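Long-range contacts in Lin1889 protein (PDB 3B57), which is of unknown function but binds a magnesium ion and belongs to the HD-domain family, so it is probably a metal-dependent phosphohydrolase: residues 37-45 with 173-181; 125-133 with 180-191. All coordinates share one frame; numbering follows the deposited sequence.

Contact 1 (37-45 with 173-181); sequences SKEIQSKEG and NTETAKTIA
I40 and T176 bring the two backbones nearest, with I40 CA and T176 CA 6.0 Å apart. Around them the C-terminal end of helix 27-44, within the HD domain, packs on the short helix 175-179, much later in the chain, their segment axes approaching to 9.2 Å at 129° between N-to-C directions. The contact is polar at its outer margin and apolar within. At the margin T176 OG1 donates to E44 OE2 over 2.6 Å, meeting the carboxylate on its anti side. E44 OE2 also takes a weak bond from T176 N at 3.3 Å, in the first helical turn, where the helix dipole would probably favour a negative charge. With chi1 of -62° the E44 CG lies beside its own backbone N, and the bend at chi2 then carries the carboxylate across to T176, over the methyl CG2 of T174. Deeper in, I40 CG1 passes I180 CD1 at 3.7 Å, I40 CG2 faces T174 CG2 at 4.0 Å, and I40 CD1 meets A177 CB at 4.2 Å. At the I180 end, E39 extends from helix 27-44 so that its carboxylate runs alongside the I180 side chain, packing on V201 of the second subunit and close to E203 of that subunit, a like charge. Helix 114-125 lies against this contact, through I118 on I40, D121 on T174 and A177, and L125 on I180, while helix 48-57 covers S37 and Q41.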
loop_
_atom_site.group_PDB
_atom_site.type_symbol
_atom_site.label_atom_id
_atom_site.label_comp_id
_atom_site.label_asym_id
_atom_site.label_seq_id
_atom_site.Cartn_x
_atom_site.Cartn_y
_atom_site.Cartn_z
ATOM N N SER A 37 2.578 11.059 20.129
ATOM C CA SER A 37 2.205 12.230 20.899
ATOM C C SER A 37 3.173 12.376 22.082
ATOM O O SER A 37 3.509 13.491 22.479
ATOM C CB SER A 37 0.768 12.111 21.385
ATOM O OG SER A 37 0.645 10.994 22.217
ATOM N N LYS A 38 3.636 11.263 22.643
ATOM C CA LYS A 38 4.579 11.353 23.746
ATOM C C LYS A 38 5.831 12.100 23.271
ATOM O O LYS A 38 6.265 13.066 23.907
ATOM C CB LYS A 38 4.951 9.960 24.246
ATOM C CG LYS A 38 4.505 9.681 25.683
ATOM C CD LYS A 38 4.407 8.182 25.956
ATOM C CE LYS A 38 5.732 7.481 25.697
ATOM N NZ LYS A 38 5.524 6.046 25.360
ATOM N N GLU A 39 6.386 11.657 22.141
ATOM C CA GLU A 39 7.590 12.250 21.533
ATOM C C GLU A 39 7.431 13.747 21.297
ATOM O O GLU A 39 8.295 14.539 21.650
ATOM C CB GLU A 39 7.882 11.564 20.192
ATOM C CG GLU A 39 9.264 11.853 19.623
ATOM C CD GLU A 39 9.405 11.461 18.143
ATOM O OE1 GLU A 39 9.077 12.296 17.268
ATOM O OE2 GLU A 39 9.834 10.319 17.852
ATOM N N ILE A 40 6.320 14.118 20.684
ATOM C CA ILE A 40 6.032 15.498 20.396
ATOM C C ILE A 40 5.991 16.409 21.626
ATOM O O ILE A 40 6.524 17.528 21.603
ATOM C CB ILE A 40 4.696 15.600 19.695
ATOM C CG1 ILE A 40 4.772 14.820 18.398
ATOM C CG2 ILE A 40 4.305 17.069 19.505
ATOM C CD1 ILE A 40 3.503 14.832 17.620
ATOM N N GLN A 41 5.356 15.942 22.701
ATOM C CA GLN A 41 5.223 16.767 23.901
ATOM C C GLN A 41 6.567 17.080 24.534
ATOM O O GLN A 41 6.780 18.185 25.042
ATOM C CB GLN A 41 4.283 16.091 24.917
ATOM C CG GLN A 41 4.938 15.428 26.133
ATOM C CD GLN A 41 5.338 16.422 27.226
ATOM O OE1 GLN A 41 4.645 17.421 27.467
ATOM N NE2 GLN A 41 6.444 16.133 27.910
ATOM N N SER A 42 7.472 16.107 24.482
ATOM C CA SER A 42 8.805 16.269 25.049
ATOM C C SER A 42 9.531 17.461 24.430
ATOM O O SER A 42 10.632 17.812 24.848
ATOM C CB SER A 42 9.641 15.015 24.813
ATOM O OG SER A 42 10.404 15.187 23.631
ATOM N N LYS A 43 8.924 18.072 23.423
ATOM C CA LYS A 43 9.547 19.217 22.790
ATOM C C LYS A 43 8.568 20.350 22.607
ATOM O O LYS A 43 8.964 21.480 22.321
ATOM C CB LYS A 43 10.153 18.840 21.441
ATOM C CG LYS A 43 11.415 18.023 21.548
ATOM C CD LYS A 43 12.154 18.008 20.233
ATOM C CE LYS A 43 13.405 17.166 20.357
ATOM N NZ LYS A 43 13.024 15.840 20.921
ATOM N N GLU A 44 7.284 20.063 22.764
ATOM C CA GLU A 44 6.282 21.112 22.621
ATOM C C GLU A 44 5.566 21.386 23.940
ATOM O O GLU A 44 4.752 22.301 24.038
ATOM C CB GLU A 44 5.266 20.722 21.558
ATOM C CG GLU A 44 5.850 20.537 20.187
ATOM C CD GLU A 44 6.181 21.851 19.509
ATOM O OE1 GLU A 44 5.289 22.722 19.438
ATOM O OE2 GLU A 44 7.327 22.013 19.033
ATOM N N GLY A 45 5.867 20.582 24.953
ATOM C CA GLY A 45 5.241 20.778 26.248
ATOM C C GLY A 45 3.787 20.350 26.351
ATOM O O GLY A 45 3.243 19.761 25.417
ATOM N N ASN A 173 0.098 21.471 13.188
ATOM C CA ASN A 173 0.213 22.692 13.978
ATOM C C ASN A 173 1.242 22.611 15.096
ATOM O O ASN A 173 0.974 22.971 16.229
ATOM C CB ASN A 173 -1.168 23.133 14.513
ATOM C CG ASN A 173 -1.896 22.037 15.232
ATOM O OD1 ASN A 173 -3.096 21.873 15.065
ATOM N ND2 ASN A 173 -1.182 21.294 16.059
ATOM N N THR A 174 2.440 22.168 14.743
ATOM C CA THR A 174 3.527 22.021 15.691
ATOM C C THR A 174 4.816 21.864 14.904
ATOM O O THR A 174 4.893 21.059 13.966
ATOM C CB THR A 174 3.353 20.758 16.547
ATOM O OG1 THR A 174 2.433 21.022 17.605
ATOM C CG2 THR A 174 4.678 20.297 17.115
ATOM N N GLU A 175 5.833 22.619 15.288
ATOM C CA GLU A 175 7.107 22.526 14.606
ATOM C C GLU A 175 7.755 21.176 14.836
ATOM O O GLU A 175 8.402 20.637 13.942
ATOM C CB GLU A 175 8.044 23.631 15.076
ATOM C CG GLU A 175 8.338 24.631 13.987
ATOM C CD GLU A 175 7.073 25.229 13.400
ATOM O OE1 GLU A 175 7.166 25.843 12.310
ATOM O OE2 GLU A 175 5.991 25.092 14.029
ATOM N N THR A 176 7.601 20.625 16.030
ATOM C CA THR A 176 8.211 19.333 16.286
ATOM C C THR A 176 7.548 18.340 15.352
ATOM O O THR A 176 8.221 17.592 14.643
ATOM C CB THR A 176 8.026 18.898 17.746
ATOM O OG1 THR A 176 8.639 19.866 18.606
ATOM C CG2 THR A 176 8.676 17.544 17.990
ATOM N N ALA A 177 6.221 18.351 15.339
ATOM C CA ALA A 177 5.483 17.461 14.464
ATOM C C ALA A 177 5.958 17.627 13.020
ATOM O O ALA A 177 6.193 16.631 12.337
ATOM C CB ALA A 177 3.987 17.737 14.566
ATOM N N LYS A 178 6.118 18.873 12.563
ATOM C CA LYS A 178 6.576 19.139 11.185
ATOM C C LYS A 178 7.929 18.547 10.843
ATOM O O LYS A 178 8.153 18.156 9.703
ATOM C CB LYS A 178 6.658 20.631 10.887
ATOM C CG LYS A 178 5.348 21.334 10.808
ATOM C CD LYS A 178 5.568 22.840 10.781
ATOM C CE LYS A 178 4.266 23.611 11.000
ATOM N NZ LYS A 178 3.214 23.265 10.001
ATOM N N THR A 179 8.842 18.489 11.805
ATOM C CA THR A 179 10.142 17.935 11.484
ATOM C C THR A 179 10.084 16.418 11.543
ATOM O O THR A 179 10.826 15.753 10.835
ATOM C CB THR A 179 11.293 18.509 12.395
ATOM O OG1 THR A 179 11.349 17.788 13.625
ATOM C CG2 THR A 179 11.064 19.990 12.690
ATOM N N ILE A 180 9.206 15.844 12.359
ATOM C CA ILE A 180 9.158 14.385 12.361
ATOM C C ILE A 180 8.293 13.931 11.208
ATOM O O ILE A 180 8.022 12.746 11.032
ATOM C CB ILE A 180 8.658 13.775 13.694
ATOM C CG1 ILE A 180 7.297 14.312 14.092
ATOM C CG2 ILE A 180 9.656 14.090 14.771
ATOM C CD1 ILE A 180 7.002 14.102 15.585
ATOM N N ALA A 181 7.888 14.897 10.399
ATOM C CA ALA A 181 7.073 14.610 9.240
ATOM C C ALA A 181 7.950 14.709 7.999
ATOM O O ALA A 181 7.585 14.222 6.932
ATOM C CB ALA A 181 5.932 15.606 9.152
#

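Contact 2 (125-133 with 180-191)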
loop_
_atom_site.group_PDB
_atom_site.type_symbol
_atom_site.label_atom_id
_atom_site.label_comp_id
_atom_site.label_asym_id
_atom_site.label_seq_id
_atom_site.Cartn_x
_atom_site.Cartn_y
_atom_site.Cartn_z
ATOM N N LEU A 125 0.114 12.624 11.746
ATOM C CA LEU A 125 1.433 12.074 11.427
ATOM C C LEU A 125 1.403 10.592 11.031
ATOM O O LEU A 125 2.172 10.167 10.164
ATOM C CB LEU A 125 2.390 12.241 12.610
ATOM C CG LEU A 125 3.072 13.600 12.791
ATOM C CD1 LEU A 125 3.869 13.621 14.096
ATOM C CD2 LEU A 125 3.987 13.872 11.606
ATOM N N ASP A 126 0.520 9.806 11.648
ATOM C CA ASP A 126 0.455 8.381 11.335
ATOM C C ASP A 126 -0.339 8.068 10.056
ATOM O O ASP A 126 -0.518 6.895 9.696
ATOM C CB ASP A 126 -0.152 7.611 12.503
ATOM C CG ASP A 126 0.326 6.171 12.549
ATOM O OD1 ASP A 126 -0.542 5.273 12.652
ATOM O OD2 ASP A 126 1.568 5.943 12.500
ATOM N N ALA A 127 -0.790 9.118 9.372
ATOM C CA ALA A 127 -1.572 8.980 8.160
ATOM C C ALA A 127 -0.707 9.144 6.930
ATOM O O ALA A 127 -1.101 8.745 5.836
ATOM C CB ALA A 127 -2.694 10.014 8.155
ATOM N N ILE A 128 0.470 9.733 7.117
ATOM C CA ILE A 128 1.402 9.975 6.016
ATOM C C ILE A 128 2.664 9.152 6.215
ATOM O O ILE A 128 2.758 8.392 7.172
ATOM C CB ILE A 128 1.815 11.460 5.934
ATOM C CG1 ILE A 128 2.664 11.829 7.161
ATOM C CG2 ILE A 128 0.573 12.329 5.850
ATOM C CD1 ILE A 128 3.016 13.288 7.281
ATOM N N GLY A 129 3.636 9.327 5.321
ATOM C CA GLY A 129 4.875 8.573 5.403
ATOM C C GLY A 129 4.671 7.123 4.999
ATOM O O GLY A 129 3.625 6.766 4.460
ATOM N N ALA A 130 5.653 6.271 5.263
ATOM C CA ALA A 130 5.527 4.867 4.889
ATOM C C ALA A 130 4.235 4.245 5.423
ATOM O O ALA A 130 3.542 3.535 4.690
ATOM C CB ALA A 130 6.729 4.088 5.383
ATOM N N ILE A 131 3.914 4.519 6.693
ATOM C CA ILE A 131 2.697 3.997 7.344
ATOM C C ILE A 131 1.466 4.476 6.588
ATOM O O ILE A 131 0.501 3.727 6.386
ATOM C CB ILE A 131 2.557 4.508 8.794
ATOM C CG1 ILE A 131 3.913 4.476 9.487
ATOM C CG2 ILE A 131 1.577 3.623 9.575
ATOM C CD1 ILE A 131 3.962 5.347 10.750
ATOM N N GLY A 132 1.503 5.745 6.195
ATOM C CA GLY A 132 0.403 6.315 5.450
ATOM C C GLY A 132 0.169 5.489 4.197
ATOM O O GLY A 132 -0.933 4.968 3.984
ATOM N N ILE A 133 1.211 5.363 3.372
ATOM C CA ILE A 133 1.124 4.590 2.136
ATOM C C ILE A 133 0.490 3.239 2.428
ATOM O O ILE A 133 -0.562 2.908 1.877
ATOM C CB ILE A 133 2.524 4.376 1.503
ATOM C CG1 ILE A 133 3.092 5.714 1.028
ATOM C CG2 ILE A 133 2.434 3.414 0.331
ATOM C CD1 ILE A 133 4.522 5.638 0.529
ATOM N N ILE A 180 9.206 15.844 12.359
ATOM C CA ILE A 180 9.158 14.385 12.361
ATOM C C ILE A 180 8.293 13.931 11.208
ATOM O O ILE A 180 8.022 12.746 11.032
ATOM C CB ILE A 180 8.658 13.775 13.694
ATOM C CG1 ILE A 180 7.297 14.312 14.092
ATOM C CG2 ILE A 180 9.656 14.090 14.771
ATOM C CD1 ILE A 180 7.002 14.102 15.585
ATOM N N ALA A 181 7.888 14.897 10.399
ATOM C CA ALA A 181 7.073 14.610 9.240
ATOM C C ALA A 181 7.950 14.709 7.999
ATOM O O ALA A 181 7.585 14.222 6.932
ATOM C CB ALA A 181 5.932 15.606 9.152
ATOM N N LYS A 182 9.112 15.343 8.142
ATOM C CA LYS A 182 10.015 15.520 7.017
ATOM C C LYS A 182 10.380 14.198 6.353
ATOM O O LYS A 182 10.075 13.992 5.178
ATOM C CB LYS A 182 11.287 16.258 7.449
ATOM C CG LYS A 182 12.192 16.667 6.272
ATOM C CD LYS A 182 13.366 17.547 6.706
ATOM C CE LYS A 182 12.885 18.797 7.446
ATOM N NZ LYS A 182 14.024 19.636 7.935
ATOM N N GLU A 183 11.030 13.301 7.084
ATOM C CA GLU A 183 11.391 12.013 6.491
ATOM C C GLU A 183 10.184 11.331 5.853
ATOM O O GLU A 183 10.305 10.679 4.811
ATOM C CB GLU A 183 11.980 11.081 7.537
ATOM C CG GLU A 183 13.319 11.508 8.038
ATOM C CD GLU A 183 14.255 10.333 8.151
ATOM O OE1 GLU A 183 13.860 9.333 8.793
ATOM O OE2 GLU A 183 15.377 10.405 7.599
ATOM N N LYS A 184 9.021 11.484 6.480
ATOM C CA LYS A 184 7.803 10.884 5.969
ATOM C C LYS A 184 7.386 11.525 4.651
ATOM O O LYS A 184 7.215 10.830 3.652
ATOM C CB LYS A 184 6.674 11.012 6.992
ATOM C CG LYS A 184 6.872 10.171 8.247
ATOM C CD LYS A 184 5.580 10.059 9.048
ATOM C CE LYS A 184 5.679 8.992 10.124
ATOM N NZ LYS A 184 4.341 8.395 10.442
ATOM N N GLN A 185 7.232 12.846 4.648
ATOM C CA GLN A 185 6.834 13.568 3.442
ATOM C C GLN A 185 7.813 13.307 2.309
ATOM O O GLN A 185 7.517 13.593 1.154
ATOM C CB GLN A 185 6.785 15.071 3.707
ATOM C CG GLN A 185 6.392 15.903 2.492
ATOM C CD GLN A 185 4.888 15.986 2.305
ATOM O OE1 GLN A 185 4.393 16.759 1.481
ATOM N NE2 GLN A 185 4.147 15.189 3.077
ATOM N N LYS A 186 8.988 12.781 2.635
ATOM C CA LYS A 186 9.963 12.513 1.593
ATOM C C LYS A 186 9.684 11.187 0.919
ATOM O O LYS A 186 9.358 11.150 -0.264
ATOM C CB LYS A 186 11.383 12.509 2.152
ATOM C CG LYS A 186 12.432 12.010 1.166
ATOM C CD LYS A 186 13.811 11.947 1.823
ATOM C CE LYS A 186 14.861 11.377 0.869
ATOM N NZ LYS A 186 14.749 11.991 -0.498
ATOM N N ILE A 187 9.807 10.101 1.673
ATOM C CA ILE A 187 9.574 8.769 1.130
ATOM C C ILE A 187 8.231 8.721 0.404
ATOM O O ILE A 187 8.067 8.032 -0.597
ATOM C CB ILE A 187 9.604 7.722 2.253
ATOM C CG1 ILE A 187 10.133 6.390 1.696
ATOM C CG2 ILE A 187 8.235 7.623 2.916
ATOM C CD1 ILE A 187 9.275 5.733 0.649
HETATM N N MSE A 188 7.274 9.480 0.910
HETATM C CA MSE A 188 5.961 9.521 0.310
HETATM C C MSE A 188 6.089 10.171 -1.060
HETATM O O MSE A 188 5.517 9.701 -2.043
HETATM C CB MSE A 188 5.030 10.322 1.207
HETATM C CG MSE A 188 3.585 10.213 0.834
HETATM SE SE MSE A 188 2.435 10.810 2.250
HETATM C CE MSE A 188 1.771 9.081 2.757
ATOM N N GLN A 189 6.861 11.251 -1.123
ATOM C CA GLN A 189 7.073 11.962 -2.373
ATOM C C GLN A 189 7.819 11.037 -3.346
ATOM O O GLN A 189 7.438 10.909 -4.510
ATOM C CB GLN A 189 7.864 13.241 -2.102
ATOM C CG GLN A 189 7.382 14.435 -2.906
ATOM C CD GLN A 189 7.144 15.670 -2.040
ATOM O OE1 GLN A 189 7.969 16.002 -1.174
ATOM N NE2 GLN A 189 6.022 16.366 -2.279
ATOM N N ASP A 190 8.868 10.381 -2.858
ATOM C CA ASP A 190 9.624 9.456 -3.684
ATOM C C ASP A 190 8.732 8.326 -4.154
ATOM O O ASP A 190 8.745 7.961 -5.330
ATOM C CB ASP A 190 10.806 8.889 -2.912
ATOM C CG ASP A 190 11.926 9.885 -2.770
ATOM O OD1 ASP A 190 11.765 11.026 -3.273
ATOM O OD2 ASP A 190 12.961 9.532 -2.158
ATOM N N PHE A 191 7.953 7.771 -3.236
ATOM C CA PHE A 191 7.055 6.689 -3.594
ATOM C C PHE A 191 6.139 7.134 -4.734
ATOM O O PHE A 191 6.045 6.452 -5.756
ATOM C CB PHE A 191 6.234 6.250 -2.383
ATOM C CG PHE A 191 5.129 5.309 -2.727
ATOM C CD1 PHE A 191 3.808 5.754 -2.764
ATOM C CD2 PHE A 191 5.406 4.002 -3.098
ATOM C CE1 PHE A 191 2.774 4.910 -3.174
ATOM C CE2 PHE A 191 4.382 3.151 -3.511
ATOM C CZ PHE A 191 3.060 3.612 -3.550
#
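K184 lies across G129, where the chains come so close that G129 CA is 3.8 Å from K184 CA. The lysine shows how one long side chain can be apolar along its stem and polar at its end. K184 CB rests on G129 CA at 3.4 Å, over a residue with no side chain of its own. CG, put beside the backbone N by a chi1 of -68°, still faces that glycine, and the chain then runs extended. K184 CD passes I128 CG1 at 3.9 Å, the two side chains crossing at about a right angle, and CE comes beside I131 CD1 and L125 O. At the tip, K184 NZ donates to L125 O over 2.8 Å, from above the carbonyl plane, 46° out of it. The same ammonium makes a salt bridge to E198 of the second subunit. D126 OD2 stands 4.2 Å from K184 NZ, beyond a salt bridge; D126 OD1 is held instead by H29, a magnesium ligand, and by R32. One turn further along, selenomethionine M188 lays its SE against I128 CB at 3.8 Å, and its methyl reaches I133 CG1. I133 in turn sets CG2 over one face of the F191 ring, a CH-pi contact of 4.0 Å to the centroid. L125 extends the apolar seam at the start of helix 182-198, its CD2 3.6 Å from A181 CB. Helix 157-171 backs this largely buried seam through I168 against I128 and F161 against M188; helix 27-44 lies against L125 and I131, and F191 of the second subunit packs on A130.

How the contacts relate
The two contacts, with centres 15 Å apart, form one continuous layer: they share I180 and A181, and I40 CD1 of contact 1 lies 3.7 Å from L125 CD1 of contact 2. Helices 175-179 and 182-198 follow each other in the chain, so the C-terminal part packs first on helix 27-44 and then on the turn into helix 129-140. Contact 2 is nearer the metal: the side chain of D126 is about 7 Å from the magnesium ion, against about 13 Å for that of I40. H29, H58, D59 and D123 make up that HD-type site, and D126, a second-shell residue, ties contact 2 to it. Both contacts also reach the second subunit.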